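Local coordinates for DNA topoisomerase 2-associated protein PAT1 (Saccharomyces cerevisiae, PDB 5LMG), which activates mRNA decapping and represses translation, its C-terminal domain binding the decapping enzyme Dcp2 and the 5'-3' exonuclease Xrn1 directly, at residues A[141-146]-A[250-255]; A[202-207]-A[278-283]. The protein carries 2 engineered substitutions. All blocks are in the same frame, centred on the assembly; numbering follows the deposited sequence.

Contact 1: A[141-146]-A[250-255]. With EDO (1,2-ethanediol), chain H.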
loop_
_atom_site.group_PDB
_atom_site.type_symbol
_atom_site.label_atom_id
_atom_site.label_comp_id
_atom_site.label_asym_id
_atom_site.label_seq_id
_atom_site.Cartn_x
_atom_site.Cartn_y
_atom_site.Cartn_z
ATOM N N SER A 141 -10.698 2.553 2.921
ATOM C CA SER A 141 -9.905 2.589 1.689
ATOM C C SER A 141 -10.227 1.447 0.705
ATOM O O SER A 141 -9.634 1.395 -0.375
ATOM C CB SER A 141 -8.410 2.643 2.006
ATOM O OG SER A 141 -8.019 1.497 2.744
ATOM N N SER A 142 -11.154 0.539 1.063
ATOM C CA SER A 142 -11.558 -0.544 0.153
ATOM C C SER A 142 -12.744 -0.052 -0.695
ATOM O O SER A 142 -13.758 0.379 -0.143
ATOM C CB SER A 142 -11.979 -1.794 0.924
ATOM O OG SER A 142 -12.567 -2.760 0.061
ATOM N N TYR A 143 -12.636 -0.180 -2.024
ATOM C CA TYR A 143 -13.727 0.168 -2.943
ATOM C C TYR A 143 -14.940 -0.756 -2.748
ATOM O O TYR A 143 -16.041 -0.398 -3.138
ATOM C CB TYR A 143 -13.241 0.131 -4.401
ATOM C CG TYR A 143 -12.895 -1.241 -4.944
ATOM C CD1 TYR A 143 -13.889 -2.089 -5.434
ATOM C CD2 TYR A 143 -11.568 -1.641 -5.091
ATOM C CE1 TYR A 143 -13.575 -3.309 -6.022
ATOM C CE2 TYR A 143 -11.242 -2.854 -5.696
ATOM C CZ TYR A 143 -12.252 -3.690 -6.151
ATOM O OH TYR A 143 -11.971 -4.916 -6.695
ATOM N N LYS A 144 -14.728 -1.952 -2.161
ATOM C CA LYS A 144 -15.792 -2.918 -1.909
ATOM C C LYS A 144 -16.635 -2.499 -0.718
ATOM O O LYS A 144 -17.856 -2.483 -0.833
ATOM C CB LYS A 144 -15.229 -4.338 -1.719
ATOM C CG LYS A 144 -14.926 -5.058 -3.030
ATOM C CD LYS A 144 -16.168 -5.729 -3.629
ATOM C CE LYS A 144 -16.014 -5.999 -5.109
ATOM N NZ LYS A 144 -17.272 -6.510 -5.713
ATOM N N THR A 145 -15.997 -2.164 0.422
ATOM C CA THR A 145 -16.719 -1.776 1.640
ATOM C C THR A 145 -17.096 -0.280 1.686
ATOM O O THR A 145 -18.071 0.070 2.351
ATOM C CB THR A 145 -15.964 -2.208 2.896
ATOM O OG1 THR A 145 -14.608 -1.795 2.787
ATOM C CG2 THR A 145 -16.056 -3.716 3.152
ATOM N N THR A 146 -16.322 0.589 1.000
ATOM C CA THR A 146 -16.565 2.041 0.922
ATOM C C THR A 146 -16.492 2.485 -0.569
ATOM O O THR A 146 -15.455 3.004 -1.010
ATOM C CB THR A 146 -15.630 2.807 1.886
ATOM O OG1 THR A 146 -15.703 2.217 3.183
ATOM C CG2 THR A 146 -15.979 4.306 1.997
ATOM N N ILE A 250 -6.341 -11.541 -8.982
ATOM C CA ILE A 250 -5.323 -10.496 -9.207
ATOM C C ILE A 250 -5.920 -9.210 -9.849
ATOM O O ILE A 250 -5.552 -8.107 -9.438
ATOM C CB ILE A 250 -4.073 -11.031 -9.982
ATOM C CG1 ILE A 250 -3.342 -12.125 -9.153
ATOM C CG2 ILE A 250 -3.085 -9.897 -10.337
ATOM C CD1 ILE A 250 -2.364 -13.081 -9.979
ATOM N N GLN A 251 -6.853 -9.350 -10.809
ATOM C CA GLN A 251 -7.512 -8.218 -11.477
ATOM C C GLN A 251 -8.303 -7.306 -10.490
ATOM O O GLN A 251 -8.414 -6.097 -10.732
ATOM C CB GLN A 251 -8.389 -8.726 -12.648
ATOM C CG GLN A 251 -9.571 -7.835 -13.075
ATOM C CD GLN A 251 -9.159 -6.586 -13.822
ATOM O OE1 GLN A 251 -8.512 -6.642 -14.878
ATOM N NE2 GLN A 251 -9.592 -5.432 -13.329
ATOM N N LEU A 252 -8.778 -7.876 -9.356
ATOM C CA LEU A 252 -9.558 -7.145 -8.338
ATOM C C LEU A 252 -8.765 -6.034 -7.613
ATOM O O LEU A 252 -9.355 -5.225 -6.898
ATOM C CB LEU A 252 -10.211 -8.108 -7.333
ATOM C CG LEU A 252 -11.150 -9.191 -7.899
ATOM C CD1 LEU A 252 -11.723 -10.036 -6.768
ATOM C CD2 LEU A 252 -12.296 -8.583 -8.735
ATOM N N ILE A 253 -7.444 -5.974 -7.819
ATOM C CA ILE A 253 -6.598 -4.923 -7.257
ATOM C C ILE A 253 -6.849 -3.575 -7.992
ATOM O O ILE A 253 -6.552 -2.521 -7.433
ATOM C CB ILE A 253 -5.097 -5.323 -7.191
ATOM C CG1 ILE A 253 -4.424 -5.294 -8.586
ATOM C CG2 ILE A 253 -4.892 -6.677 -6.470
ATOM C CD1 ILE A 253 -2.924 -5.607 -8.585
ATOM N N PHE A 254 -7.399 -3.624 -9.234
ATOM C CA PHE A 254 -7.734 -2.436 -10.041
ATOM C C PHE A 254 -9.191 -2.046 -9.713
ATOM O O PHE A 254 -10.095 -2.830 -10.006
ATOM C CB PHE A 254 -7.555 -2.718 -11.547
ATOM C CG PHE A 254 -6.125 -2.919 -11.994
ATOM C CD1 PHE A 254 -5.520 -4.169 -11.907
ATOM C CD2 PHE A 254 -5.383 -1.855 -12.504
ATOM C CE1 PHE A 254 -4.190 -4.352 -12.318
ATOM C CE2 PHE A 254 -4.060 -2.040 -12.928
ATOM C CZ PHE A 254 -3.475 -3.293 -12.845
ATOM N N PRO A 255 -9.433 -0.886 -9.044
ATOM C CA PRO A 255 -10.817 -0.522 -8.666
ATOM C C PRO A 255 -11.735 -0.219 -9.852
ATOM O O PRO A 255 -11.225 0.135 -10.925
ATOM C CB PRO A 255 -10.637 0.723 -7.775
ATOM C CG PRO A 255 -9.195 0.738 -7.398
ATOM C CD PRO A 255 -8.480 0.134 -8.576
HETATM C C1 EDO H . -8.724 0.761 -14.688
HETATM O O1 EDO H . -7.314 0.597 -14.762
HETATM C C2 EDO H . -9.256 0.024 -13.437
HETATM O O2 EDO H . -8.848 0.672 -12.226
#
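Y143 reaches across to L252 and P255, and its phenol supplies both the polar and the apolar half of the contact. The polar half is one hydrogen bond: Y143 OH donates to the backbone L252 O at 2.6 Å. The approach is in the carbonyl plane and on a lone pair, with a C=O...donor angle of 127°. The same carbonyl oxygen lies at the edge of the phenol, near its plane. L252 lies in the 3-10 segment 250-253, and its carbonyl is taken up by a side chain from another loop.

The apolar half rests on P255. Its CA sits over one face of the Y143 ring, 4.1 Å from the centroid and displaced toward the rim, a CH-pi contact. Beside it, P255 CB touches Y143 CD2 at 3.7 Å. The compact, puckered proline ring suits this place because its C-H groups can lie against the aromatic face. With chi1 at 68° the ring of Y143 is turned in over its own backbone, flanked by N and C, and from there it reaches 250-255.

Within 141-146, S142 OG accepts from K144 N at 3.2 Å, an ST turn that shapes the backbone on both sides of Y143. T199 and P256 also touch the tyrosine.

Tyrosine thus combines an aromatic face for proline with a hydroxyl for a carbonyl, joining two interhelical loops at a partly buried place by directional bonding as well as packing.

Contact 2: A[202-207]-A[278-283]. Engineered in segment 278-283: A279 (natural residue Gln). With EDO (1,2-ethanediol), chain J.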
loop_
_atom_site.group_PDB
_atom_site.type_symbol
_atom_site.label_atom_id
_atom_site.label_comp_id
_atom_site.label_asym_id
_atom_site.label_seq_id
_atom_site.Cartn_x
_atom_site.Cartn_y
_atom_site.Cartn_z
ATOM N N ILE A 202 -4.314 0.973 1.288
ATOM C CA ILE A 202 -3.480 0.728 2.482
ATOM C C ILE A 202 -3.071 -0.746 2.551
ATOM O O ILE A 202 -1.896 -1.041 2.767
ATOM C CB ILE A 202 -4.161 1.212 3.807
ATOM C CG1 ILE A 202 -4.611 2.709 3.741
ATOM C CG2 ILE A 202 -3.283 0.931 5.060
ATOM C CD1 ILE A 202 -3.490 3.781 3.445
ATOM N N GLY A 203 -4.048 -1.640 2.376
ATOM C CA GLY A 203 -3.840 -3.086 2.371
ATOM C C GLY A 203 -2.813 -3.499 1.343
ATOM O O GLY A 203 -1.833 -4.167 1.688
ATOM N N LEU A 204 -2.992 -3.020 0.089
ATOM C CA LEU A 204 -2.081 -3.306 -1.016
ATOM C C LEU A 204 -0.665 -2.803 -0.749
ATOM O O LEU A 204 0.289 -3.556 -0.960
ATOM C CB LEU A 204 -2.614 -2.778 -2.355
ATOM C CG LEU A 204 -2.023 -3.444 -3.605
ATOM C CD1 LEU A 204 -2.543 -4.889 -3.775
ATOM C CD2 LEU A 204 -2.335 -2.634 -4.849
ATOM N N ASN A 205 -0.534 -1.543 -0.283
ATOM C CA ASN A 205 0.765 -0.945 0.040
ATOM C C ASN A 205 1.468 -1.675 1.190
ATOM O O ASN A 205 2.679 -1.855 1.127
ATOM C CB ASN A 205 0.642 0.534 0.304
ATOM C CG ASN A 205 0.311 1.368 -0.917
ATOM O OD1 ASN A 205 0.378 0.912 -2.068
ATOM N ND2 ASN A 205 -0.075 2.611 -0.690
ATOM N N LEU A 206 0.712 -2.138 2.207
ATOM C CA LEU A 206 1.292 -2.909 3.315
ATOM C C LEU A 206 1.847 -4.246 2.817
ATOM O O LEU A 206 2.925 -4.645 3.258
ATOM C CB LEU A 206 0.287 -3.135 4.456
ATOM C CG LEU A 206 0.125 -1.969 5.434
ATOM C CD1 LEU A 206 -1.135 -2.120 6.268
ATOM C CD2 LEU A 206 1.324 -1.856 6.340
ATOM N N ILE A 207 1.143 -4.911 1.873
ATOM C CA ILE A 207 1.593 -6.184 1.298
ATOM C C ILE A 207 2.885 -5.943 0.493
ATOM O O ILE A 207 3.852 -6.668 0.699
ATOM C CB ILE A 207 0.482 -6.931 0.499
ATOM C CG1 ILE A 207 -0.695 -7.324 1.422
ATOM C CG2 ILE A 207 1.043 -8.191 -0.209
ATOM C CD1 ILE A 207 -2.045 -7.573 0.711
ATOM N N TRP A 278 0.845 -0.931 -9.914
ATOM C CA TRP A 278 1.953 -1.454 -10.722
ATOM C C TRP A 278 3.179 -1.743 -9.859
ATOM O O TRP A 278 3.921 -2.660 -10.191
ATOM C CB TRP A 278 2.273 -0.532 -11.916
ATOM C CG TRP A 278 1.119 -0.379 -12.867
ATOM C CD1 TRP A 278 0.282 0.697 -12.970
ATOM C CD2 TRP A 278 0.596 -1.383 -13.757
ATOM N NE1 TRP A 278 -0.709 0.440 -13.891
ATOM C CE2 TRP A 278 -0.553 -0.838 -14.375
ATOM C CE3 TRP A 278 0.988 -2.695 -14.093
ATOM C CZ2 TRP A 278 -1.295 -1.545 -15.336
ATOM C CZ3 TRP A 278 0.235 -3.406 -15.019
ATOM C CH2 TRP A 278 -0.893 -2.835 -15.629
ATOM N N ALA A 279 3.368 -0.999 -8.735
ATOM C CA ALA A 279 4.469 -1.226 -7.782
ATOM C C ALA A 279 4.238 -2.559 -7.056
ATOM O O ALA A 279 5.174 -3.347 -6.912
ATOM C CB ALA A 279 4.580 -0.076 -6.792
ATOM N N PHE A 280 2.983 -2.837 -6.664
ATOM C CA PHE A 280 2.619 -4.114 -6.060
ATOM C C PHE A 280 2.880 -5.270 -7.045
ATOM O O PHE A 280 3.495 -6.261 -6.652
ATOM C CB PHE A 280 1.143 -4.134 -5.603
ATOM C CG PHE A 280 0.639 -5.530 -5.281
ATOM C CD1 PHE A 280 0.957 -6.144 -4.069
ATOM C CD2 PHE A 280 -0.129 -6.239 -6.200
ATOM C CE1 PHE A 280 0.507 -7.437 -3.779
ATOM C CE2 PHE A 280 -0.557 -7.542 -5.921
ATOM C CZ PHE A 280 -0.248 -8.131 -4.704
ATOM N N LEU A 281 2.411 -5.129 -8.318
ATOM C CA LEU A 281 2.560 -6.157 -9.357
ATOM C C LEU A 281 4.024 -6.428 -9.669
ATOM O O LEU A 281 4.369 -7.565 -9.934
ATOM C CB LEU A 281 1.791 -5.790 -10.637
ATOM C CG LEU A 281 0.262 -5.869 -10.588
ATOM C CD1 LEU A 281 -0.353 -5.228 -11.825
ATOM C CD2 LEU A 281 -0.230 -7.328 -10.463
ATOM N N ALA A 282 4.880 -5.376 -9.620
ATOM C CA ALA A 282 6.318 -5.471 -9.861
ATOM C C ALA A 282 6.963 -6.284 -8.734
ATOM O O ALA A 282 7.747 -7.189 -9.022
ATOM C CB ALA A 282 6.938 -4.080 -9.941
ATOM N N SER A 283 6.585 -6.023 -7.463
ATOM C CA SER A 283 7.150 -6.778 -6.334
ATOM C C SER A 283 6.666 -8.231 -6.313
ATOM O O SER A 283 7.463 -9.129 -6.014
ATOM C CB SER A 283 6.897 -6.077 -5.003
ATOM O OG SER A 283 5.528 -6.153 -4.643
HETATM C C1 EDO J . 4.677 0.355 -1.195
HETATM O O1 EDO J . 3.973 0.248 0.020
HETATM C C2 EDO J . 3.763 1.051 -2.225
HETATM O O2 EDO J . 4.229 0.771 -3.529
#
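L204 and F280 both carry CG opposite the backbone N (chi1 -159° and 166°), and these torsions extend the two side chains into the space between their helices. The leucine's CD1 then lies over the centre of the F280 ring, 3.6 Å from the centroid and 11° off the ring normal, a nearly vertical CH-pi contact. L204 CG adds a touch on F280 CB at 3.8 Å, and the two side chains cross at about a right angle. One turn further along, I207 meets the edge of the same ring, with CG2 at 3.7 Å from F280 CE1.

Residue types match the geometry: a branched leucine can set one methyl squarely on an aromatic face, while the beta-branch of isoleucine keeps a methyl close to its helix to fill the rim. Replacing F280 by an alanine is likely to leave the L204 methyl without its aromatic face and open a gap beside I207.

On the polar side, S283 OG donates to F280 O at 2.9 Å, so the hydroxyl is satisfied within its own helix. A 1,2-ethanediol, probably from the crystallisation liquor, donates from O1 to N205 O at 2.7 Å and lies near A279, an engineered residue.

This buried packing joins helix 201-216 to helix 275-286. Helix 151-174 packs against the former through I202, N205 and L206, while helices 290-322 and 329-355 cover the latter through W278 and L281.

In the fold
From the N terminus, the chain leaves helix 136-141 through 141-146, passes along helix 201-216 at 202-207, returns to the loop 250-255 and, after helix 257-267, runs through 278-283 inside helix 275-286. Contact 1 closes a largely helical excursion of 103 residues, and contact 2 one of 70, about half of it helix. Their segments alternate, so the two closures cross rather than nest. The centres lie 13 Å apart and the contacts touch directly: I253 packs on F280 and L281, F254 meets W278 edge-to-face, and S141 packs on I202. Together they bind two interhelical loops and two helices into one continuous region of the helical domain.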